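Side-chain contacts in phosphoribosyl-aminoimidazole carboxylase (Aspergillus clavatus, PDB 3K5I), which probably catalyses the ATP-dependent carboxylation of 5-aminoimidazole ribonucleotide to its N5-carboxy form in purine biosynthesis, as an enzyme of the ATP-grasp family: residues A[224-229]-A[249-254]; A[242-247]-A[386-391]; A[274-277]-A[283-286]. All blocks are in the same frame, centred on the assembly; numbering follows the deposited sequence.

Contact 1: A[224-229]-A[249-254]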
loop_
_atom_site.group_PDB
_atom_site.type_symbol
_atom_site.label_atom_id
_atom_site.label_comp_id
_atom_site.label_asym_id
_atom_site.label_seq_id
_atom_site.Cartn_x
_atom_site.Cartn_y
_atom_site.Cartn_z
ATOM N N TYR A 224 17.561 -8.598 0.207
ATOM C CA TYR A 224 16.926 -8.322 -1.059
ATOM C C TYR A 224 18.005 -8.209 -2.110
ATOM O O TYR A 224 19.207 -8.180 -1.759
ATOM C CB TYR A 224 16.070 -7.056 -0.959
ATOM C CG TYR A 224 14.802 -7.175 -0.087
ATOM C CD1 TYR A 224 14.869 -6.928 1.294
ATOM C CD2 TYR A 224 13.543 -7.423 -0.644
ATOM C CE1 TYR A 224 13.747 -6.974 2.096
ATOM C CE2 TYR A 224 12.393 -7.462 0.167
ATOM C CZ TYR A 224 12.467 -7.250 1.515
ATOM O OH TYR A 224 11.285 -7.303 2.273
ATOM N N PRO A 225 17.631 -8.125 -3.384
ATOM C CA PRO A 225 18.697 -8.010 -4.388
ATOM C C PRO A 225 19.477 -6.690 -4.256
ATOM O O PRO A 225 19.037 -5.706 -3.632
ATOM C CB PRO A 225 17.924 -8.007 -5.704
ATOM C CG PRO A 225 16.740 -8.893 -5.425
ATOM C CD PRO A 225 16.334 -8.450 -4.004
ATOM N N THR A 226 20.690 -6.682 -4.792
ATOM C CA THR A 226 21.549 -5.504 -4.777
ATOM C C THR A 226 20.895 -4.553 -5.794
ATOM O O THR A 226 20.416 -4.959 -6.891
ATOM C CB THR A 226 22.922 -5.882 -5.361
ATOM O OG1 THR A 226 23.503 -6.973 -4.634
ATOM C CG2 THR A 226 23.860 -4.683 -5.475
ATOM N N VAL A 227 20.783 -3.301 -5.377
ATOM C CA VAL A 227 20.233 -2.198 -6.175
ATOM C C VAL A 227 21.336 -1.141 -6.410
ATOM O O VAL A 227 22.407 -1.106 -5.751
ATOM C CB VAL A 227 18.977 -1.523 -5.605
ATOM C CG1 VAL A 227 17.835 -2.541 -5.439
ATOM C CG2 VAL A 227 19.339 -0.901 -4.360
ATOM N N GLU A 228 21.120 -0.335 -7.443
ATOM C CA GLU A 228 22.064 0.687 -7.885
ATOM C C GLU A 228 21.437 1.983 -7.462
ATOM O O GLU A 228 20.277 2.226 -7.808
ATOM C CB GLU A 228 21.856 0.717 -9.405
ATOM C CG GLU A 228 22.425 1.977 -10.015
ATOM C CD GLU A 228 22.411 1.862 -11.520
ATOM O OE1 GLU A 228 21.861 0.898 -12.085
ATOM O OE2 GLU A 228 22.946 2.766 -12.158
ATOM N N THR A 229 22.179 2.830 -6.765
ATOM C CA THR A 229 21.554 4.059 -6.349
ATOM C C THR A 229 22.268 5.252 -6.938
ATOM O O THR A 229 23.442 5.173 -7.269
ATOM C CB THR A 229 21.658 4.196 -4.804
ATOM O OG1 THR A 229 23.002 4.013 -4.318
ATOM C CG2 THR A 229 20.913 3.056 -4.221
ATOM N N ALA A 249 28.843 -11.555 -10.418
ATOM C CA ALA A 249 30.047 -11.637 -9.593
ATOM C C ALA A 249 30.131 -10.470 -8.653
ATOM O O ALA A 249 30.548 -10.545 -7.483
ATOM C CB ALA A 249 31.281 -11.700 -10.461
ATOM N N ILE A 250 29.682 -9.349 -9.193
ATOM C CA ILE A 250 29.684 -8.159 -8.381
ATOM C C ILE A 250 28.496 -8.272 -7.431
ATOM O O ILE A 250 28.683 -8.197 -6.220
ATOM C CB ILE A 250 29.787 -6.895 -9.245
ATOM C CG1 ILE A 250 31.254 -6.712 -9.645
ATOM C CG2 ILE A 250 29.573 -5.677 -8.433
ATOM C CD1 ILE A 250 31.417 -5.879 -10.897
ATOM N N ASN A 251 27.294 -8.522 -7.942
ATOM C CA ASN A 251 26.151 -8.607 -7.057
ATOM C C ASN A 251 26.517 -9.442 -5.849
ATOM O O ASN A 251 26.121 -9.169 -4.712
ATOM C CB ASN A 251 24.942 -9.250 -7.756
ATOM C CG ASN A 251 24.264 -8.287 -8.732
ATOM O OD1 ASN A 251 24.299 -7.073 -8.520
ATOM N ND2 ASN A 251 23.708 -8.810 -9.822
ATOM N N GLN A 252 27.269 -10.487 -6.139
ATOM C CA GLN A 252 27.624 -11.359 -5.078
ATOM C C GLN A 252 28.548 -10.867 -3.989
ATOM O O GLN A 252 28.291 -11.058 -2.779
ATOM C CB GLN A 252 27.770 -12.793 -5.577
ATOM C CG GLN A 252 27.660 -13.800 -4.444
ATOM C CD GLN A 252 28.414 -15.085 -4.736
ATOM O OE1 GLN A 252 27.821 -16.161 -4.874
ATOM N NE2 GLN A 252 29.735 -14.974 -4.825
ATOM N N LYS A 253 29.614 -10.226 -4.456
ATOM C CA LYS A 253 30.585 -9.711 -3.515
ATOM C C LYS A 253 29.836 -8.680 -2.677
ATOM O O LYS A 253 30.056 -8.551 -1.484
ATOM C CB LYS A 253 31.821 -9.098 -4.176
ATOM C CG LYS A 253 32.977 -8.977 -3.167
ATOM C CD LYS A 253 33.412 -7.531 -2.851
ATOM C CE LYS A 253 34.516 -7.407 -1.771
ATOM N NZ LYS A 253 35.458 -6.210 -1.758
ATOM N N ALA A 254 28.948 -7.936 -3.320
ATOM C CA ALA A 254 28.134 -6.920 -2.679
ATOM C C ALA A 254 27.311 -7.551 -1.534
ATOM O O ALA A 254 27.302 -7.105 -0.379
ATOM C CB ALA A 254 27.186 -6.434 -3.761
#
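Thr226 has OG1 beside its backbone N and CG2 anti to it (chi1 -57°), and this turns both branches to helix residues Asn251 and Ala254. The Asn251 side chain also starts beside its own backbone N (chi1 -76°), which brings its amide oxygen over to the threonine. OD1 of Asn251 then lies 3.6 Å from CB of Thr226, a van der Waals approach in which the two side chains meet at a slant. The methyl of Ala254 sits against both threonine branches, 3.8 Å from OG1 and 4.1 Å from CG2. One polar link crosses the contact: OG1 of Thr226 donates a weak hydrogen bond to the backbone O of Asn251, at 3.4 Å. The stronger partner of this hydroxyl is NE2 of Gln255, the residue after Ala254, which also bonds the backbone O of Tyr224. The buried hydroxyl is therefore held by side-chain and backbone groups of the same helix. The contact packs helix 248-263 of the ATP-grasp domain on strand 221-232. Thr226 also touches Val212 of the adjacent strand 206-216, while Ala254 reaches Ile283 on strand 283-289.

Contact 2: A[242-247]-A[386-391]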
loop_
_atom_site.group_PDB
_atom_site.type_symbol
_atom_site.label_atom_id
_atom_site.label_comp_id
_atom_site.label_asym_id
_atom_site.label_seq_id
_atom_site.Cartn_x
_atom_site.Cartn_y
_atom_site.Cartn_z
ATOM N N PRO A 242 16.525 -4.515 -9.958
ATOM C CA PRO A 242 17.843 -4.680 -9.347
ATOM C C PRO A 242 18.823 -3.775 -10.090
ATOM O O PRO A 242 18.405 -3.198 -11.100
ATOM C CB PRO A 242 18.139 -6.152 -9.642
ATOM C CG PRO A 242 17.478 -6.334 -11.007
ATOM C CD PRO A 242 16.346 -5.388 -11.127
ATOM N N ALA A 243 20.076 -3.692 -9.614
ATOM C CA ALA A 243 21.166 -2.862 -10.148
ATOM C C ALA A 243 21.471 -3.258 -11.606
ATOM O O ALA A 243 21.570 -4.447 -11.942
ATOM C CB ALA A 243 22.416 -3.177 -9.408
ATOM N N ARG A 244 21.634 -2.255 -12.462
ATOM C CA ARG A 244 21.907 -2.436 -13.895
ATOM C C ARG A 244 23.415 -2.606 -14.225
ATOM O O ARG A 244 24.284 -1.912 -13.653
ATOM C CB ARG A 244 21.398 -1.153 -14.619
ATOM C CG ARG A 244 19.877 -0.841 -14.533
ATOM C CD ARG A 244 19.407 0.518 -15.115
ATOM N NE ARG A 244 20.210 1.642 -14.604
ATOM C CZ ARG A 244 20.278 2.884 -15.095
ATOM N NH1 ARG A 244 21.069 3.821 -14.553
ATOM N NH2 ARG A 244 19.559 3.244 -16.136
ATOM N N ASN A 245 23.756 -3.443 -15.201
ATOM C CA ASN A 245 25.173 -3.547 -15.597
ATOM C C ASN A 245 26.152 -3.941 -14.525
ATOM O O ASN A 245 27.235 -3.343 -14.380
ATOM C CB ASN A 245 25.662 -2.160 -16.050
ATOM C CG ASN A 245 25.321 -1.837 -17.496
ATOM O OD1 ASN A 245 25.171 -0.666 -17.843
ATOM N ND2 ASN A 245 25.219 -2.860 -18.343
ATOM N N VAL A 246 25.768 -4.962 -13.784
ATOM C CA VAL A 246 26.596 -5.394 -12.698
ATOM C C VAL A 246 26.557 -6.908 -12.893
ATOM O O VAL A 246 25.492 -7.497 -13.054
ATOM C CB VAL A 246 25.868 -4.984 -11.383
ATOM C CG1 VAL A 246 26.570 -5.559 -10.201
ATOM C CG2 VAL A 246 25.912 -3.474 -11.199
ATOM N N SER A 247 27.731 -7.528 -12.901
ATOM C CA SER A 247 27.852 -8.970 -13.089
ATOM C C SER A 247 27.348 -9.707 -11.859
ATOM O O SER A 247 27.368 -9.178 -10.752
ATOM C CB SER A 247 29.351 -9.290 -13.133
ATOM O OG SER A 247 29.968 -8.486 -12.162
ATOM N N GLU A 386 12.025 -0.570 -20.331
ATOM C CA GLU A 386 10.708 0.052 -20.359
ATOM C C GLU A 386 10.363 0.920 -19.137
ATOM O O GLU A 386 9.672 1.954 -19.279
ATOM C CB GLU A 386 9.750 -1.105 -20.508
ATOM C CG GLU A 386 8.411 -0.759 -21.043
ATOM C CD GLU A 386 7.473 -1.927 -20.841
ATOM O OE1 GLU A 386 7.922 -3.109 -20.842
ATOM O OE2 GLU A 386 6.284 -1.604 -20.667
ATOM N N ALA A 387 10.832 0.496 -17.953
ATOM C CA ALA A 387 10.618 1.244 -16.694
ATOM C C ALA A 387 11.391 2.560 -16.872
ATOM O O ALA A 387 10.903 3.649 -16.521
ATOM C CB ALA A 387 11.166 0.466 -15.457
ATOM N N GLU A 388 12.598 2.450 -17.428
ATOM C CA GLU A 388 13.408 3.637 -17.674
ATOM C C GLU A 388 12.690 4.628 -18.609
ATOM O O GLU A 388 12.690 5.852 -18.411
ATOM C CB GLU A 388 14.685 3.245 -18.350
ATOM C CG GLU A 388 15.793 2.799 -17.420
ATOM C CD GLU A 388 16.823 1.998 -18.207
ATOM O OE1 GLU A 388 17.694 1.341 -17.608
ATOM O OE2 GLU A 388 16.779 2.022 -19.452
ATOM N N THR A 389 12.067 4.083 -19.642
ATOM C CA THR A 389 11.331 4.982 -20.524
ATOM C C THR A 389 10.089 5.624 -19.894
ATOM O O THR A 389 9.704 6.776 -20.171
ATOM C CB THR A 389 10.842 4.098 -21.664
ATOM O OG1 THR A 389 11.964 3.533 -22.359
ATOM C CG2 THR A 389 10.006 4.906 -22.597
ATOM N N HIS A 390 9.389 4.865 -19.065
ATOM C CA HIS A 390 8.196 5.458 -18.464
ATOM C C HIS A 390 8.572 6.579 -17.547
ATOM O O HIS A 390 7.854 7.567 -17.427
ATOM C CB HIS A 390 7.576 4.488 -17.527
ATOM C CG HIS A 390 6.785 3.415 -18.203
ATOM N ND1 HIS A 390 6.436 3.468 -19.539
ATOM C CD2 HIS A 390 6.265 2.265 -17.709
ATOM C CE1 HIS A 390 5.756 2.375 -19.841
ATOM N NE2 HIS A 390 5.624 1.639 -18.748
ATOM N N ILE A 391 9.698 6.428 -16.861
ATOM C CA ILE A 391 10.090 7.486 -15.939
ATOM C C ILE A 391 10.864 8.696 -16.481
ATOM O O ILE A 391 10.868 9.778 -15.868
ATOM C CB ILE A 391 10.846 6.914 -14.728
ATOM C CG1 ILE A 391 10.705 7.800 -13.508
ATOM C CG2 ILE A 391 12.301 6.711 -15.071
ATOM C CD1 ILE A 391 11.073 7.073 -12.088
#
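The guanidinium of Arg244 meets the carboxylate of Glu388 through its edge, with the two planes turned 76° to each other. OE1 of Glu388 lies in the guanidinium plane. Seen from the carboxylate, however, the arginine nitrogen comes from above, 60° out of that plane. The flat system of Arg244 also makes a cation-pi contact with the ring of Tyr240.

NH2 of Arg244 donates to OE1 of Glu388 at 3.0 Å, and the bond is almost straight, with an N-H...O angle of 175°. It is a one-oxygen salt bridge: OE2 of Glu388 stays 4.5 Å from NH2 of Arg244. The same OE1 of Glu388 is 3.1 Å from CD of Arg244. The arginine chain bends at its third torsion, and CD and NH2 both come up to OE1. The glutamate reaches out from the opposite direction with its chain extended beyond CG.

The bridge ties the loop between strand 235-241 and helix 248-263, in the ATP-grasp domain, to helix 384-399. That helix packs on strands 331-337 and 373-380 of the large antiparallel sheet, where 331-337 lies next to 235-241. Met384, on the same helix, touches Pro242 and Arg244, and Glu388 touches Ile332.

The arginine charge has a second partner, since NE of Arg244 forms a salt bridge with Glu228. Further round the helix, Glu386 and His390 pack on Gln323 of the second subunit.

Contact 3: A[274-277]-A[283-286]. With MG (magnesium ion), chain H; ADP (adenosine-5'-diphosphate), chain G.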
loop_
_atom_site.group_PDB
_atom_site.type_symbol
_atom_site.label_atom_id
_atom_site.label_comp_id
_atom_site.label_asym_id
_atom_site.label_seq_id
_atom_site.Cartn_x
_atom_site.Cartn_y
_atom_site.Cartn_z
ATOM N N GLU A 274 25.104 0.516 2.299
ATOM C CA GLU A 274 25.538 1.373 1.195
ATOM C C GLU A 274 26.983 1.078 0.798
ATOM O O GLU A 274 27.849 1.145 1.653
ATOM C CB GLU A 274 25.411 2.826 1.661
ATOM C CG GLU A 274 23.940 3.196 1.623
ATOM C CD GLU A 274 23.614 4.602 2.152
ATOM O OE1 GLU A 274 22.421 4.907 2.294
ATOM O OE2 GLU A 274 24.500 5.429 2.446
ATOM N N MET A 275 27.250 0.734 -0.464
ATOM C CA MET A 275 28.607 0.413 -0.914
ATOM C C MET A 275 28.939 1.153 -2.181
ATOM O O MET A 275 28.098 1.654 -2.921
ATOM C CB MET A 275 28.759 -1.070 -1.218
ATOM C CG MET A 275 28.464 -1.867 0.029
ATOM S SD MET A 275 27.949 -3.556 -0.249
ATOM C CE MET A 275 26.255 -3.396 -0.867
ATOM N N PHE A 276 30.225 1.292 -2.424
ATOM C CA PHE A 276 30.564 2.006 -3.635
ATOM C C PHE A 276 31.202 0.961 -4.531
ATOM O O PHE A 276 31.789 0.012 -4.015
ATOM C CB PHE A 276 31.650 3.049 -3.396
ATOM C CG PHE A 276 31.387 4.074 -2.337
ATOM C CD1 PHE A 276 32.182 4.095 -1.208
ATOM C CD2 PHE A 276 30.444 5.057 -2.481
ATOM C CE1 PHE A 276 32.017 5.060 -0.241
ATOM C CE2 PHE A 276 30.256 6.037 -1.481
ATOM C CZ PHE A 276 31.069 6.052 -0.364
ATOM N N LEU A 277 31.110 1.161 -5.845
ATOM C CA LEU A 277 31.701 0.220 -6.778
ATOM C C LEU A 277 32.890 0.938 -7.331
ATOM O O LEU A 277 32.775 2.058 -7.848
ATOM C CB LEU A 277 30.786 -0.202 -7.921
ATOM C CG LEU A 277 31.316 -1.412 -8.735
ATOM C CD1 LEU A 277 31.735 -2.748 -8.146
ATOM C CD2 LEU A 277 30.335 -1.695 -9.842
ATOM N N ILE A 283 34.932 -3.710 -4.013
ATOM C CA ILE A 283 33.916 -3.044 -3.228
ATOM C C ILE A 283 34.257 -2.449 -1.891
ATOM O O ILE A 283 35.069 -2.938 -1.092
ATOM C CB ILE A 283 32.556 -3.784 -3.216
ATOM C CG1 ILE A 283 32.173 -4.135 -4.651
ATOM C CG2 ILE A 283 31.443 -2.890 -2.713
ATOM C CD1 ILE A 283 30.983 -5.133 -4.770
ATOM N N MET A 284 33.562 -1.345 -1.682
ATOM C CA MET A 284 33.733 -0.588 -0.466
ATOM C C MET A 284 32.374 -0.334 0.172
ATOM O O MET A 284 31.313 -0.177 -0.448
ATOM C CB MET A 284 34.424 0.715 -0.822
ATOM C CG MET A 284 35.099 1.391 0.320
ATOM S SD MET A 284 36.769 1.849 -0.267
ATOM C CE MET A 284 36.675 3.568 -0.179
ATOM N N LEU A 285 32.438 -0.332 1.487
ATOM C CA LEU A 285 31.221 -0.076 2.211
ATOM C C LEU A 285 31.211 1.455 2.297
ATOM O O LEU A 285 32.283 2.076 2.310
ATOM C CB LEU A 285 31.316 -0.740 3.588
ATOM C CG LEU A 285 30.082 -0.357 4.401
ATOM C CD1 LEU A 285 29.359 -1.543 5.062
ATOM C CD2 LEU A 285 30.613 0.635 5.395
ATOM N N CYS A 286 30.029 2.066 2.232
ATOM C CA CYS A 286 29.901 3.521 2.316
ATOM C C CYS A 286 29.347 3.787 3.719
ATOM O O CYS A 286 29.805 4.666 4.412
ATOM C CB CYS A 286 28.921 4.113 1.299
ATOM S SG CYS A 286 28.720 5.883 1.704
HETATM MG MG MG H . 24.144 7.238 2.917
HETATM P PB ADP G . 24.309 10.352 4.827
HETATM O O1B ADP G . 23.783 11.708 5.101
HETATM O O2B ADP G . 24.122 9.799 6.223
HETATM O O3B ADP G . 23.797 9.139 3.984
HETATM P PA ADP G . 26.779 9.393 3.426
HETATM O O1A ADP G . 26.134 8.144 3.016
HETATM O O2A ADP G . 28.147 9.083 3.981
HETATM O O3A ADP G . 25.855 10.279 4.398
HETATM O "O5'" ADP G . 26.975 10.139 2.016
HETATM C "C5'" ADP G . 25.913 10.255 1.062
HETATM C "C4'" ADP G . 26.471 10.113 -0.332
HETATM O "O4'" ADP G . 27.503 11.111 -0.545
HETATM C "C3'" ADP G . 27.225 8.846 -0.696
HETATM O "O3'" ADP G . 26.237 7.996 -1.300
HETATM C "C2'" ADP G . 28.176 9.242 -1.832
HETATM O "O2'" ADP G . 27.448 9.742 -2.993
HETATM C "C1'" ADP G . 28.589 10.562 -1.217
HETATM N N9 ADP G . 29.805 10.299 -0.462
HETATM C C8 ADP G . 29.838 9.956 0.861
HETATM N N7 ADP G . 31.092 9.620 1.243
HETATM C C5 ADP G . 31.831 9.851 0.101
HETATM C C6 ADP G . 33.254 9.800 -0.089
HETATM N N6 ADP G . 34.206 9.470 0.579
HETATM N N1 ADP G . 33.683 10.085 -1.352
HETATM C C2 ADP G . 32.855 10.504 -2.381
HETATM N N3 ADP G . 31.575 10.656 -2.168
HETATM C C4 ADP G . 31.084 10.312 -0.964
HETATM O O HOH W 1 22.183 7.427 3.241
HETATM O O HOH W 2 24.132 8.063 0.819
#
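Cys286 lies over one face of the Phe276 ring, diagonally across the two strands. Its CB is 3.6 Å from the ring centroid and 24° off the normal, a CH-pi contact. SG of Cys286 is oblique to the ring, 4.0 Å from the centroid, and forms a sulfur-aromatic contact. The backbone sets CB over the ring; SG, anti to the backbone N (chi1 172°), then heads towards ADP. The ring edge faces the ribose of ADP, with CE2 of Phe276 3.8 Å from C2'. Phe206 meets the same ring nearly parallel.

The strands pair antiparallel. N of Met284 bonds O of Phe276 at 3.2 Å; the return bond, Phe276 N to Met284 O, is less certain. Met275, Leu277 and Ile283 point to the other side of the sheet, towards helix 248-263; there CD1 of Leu277 touches CG1 of Ile283 at 3.8 Å.

An extended chain carries Glu274 to magnesium, with OE2 bound at 1.9 Å. Its OE1 accepts a bond from a metal-bound water at 2.7 Å. Two ADP oxygens, a second water and Glu287 complete the shell. A beta hairpin supplying acidic metal ligands beside the nucleotide is characteristic of the ATP-grasp active site.

Overall arrangement
Contacts 1 and 3 reach the same sheet, and their centres are 10 Å apart. Helix 248-263 of contact 1 also packs on the strands of contact 3, the metal-binding hairpin: CG2 of Ile250 touches CD1 of Leu277 at 3.7 Å. Contacts 1 and 2 lie 14 Å apart by their centres. N of Ala243 probably bonds O of Thr226 at 3.0 Å, and OD1 of Asn251 packs on CG1 of Val246 at 3.2 Å. Contacts 2 and 3 do not touch and are 20 Å apart by their centres. Contact 3 alone holds ADP and magnesium; the Glu274 side chain is about 9 Å from 5-aminoimidazole ribonucleotide. The Thr226 side chain is about 14 Å from ADP.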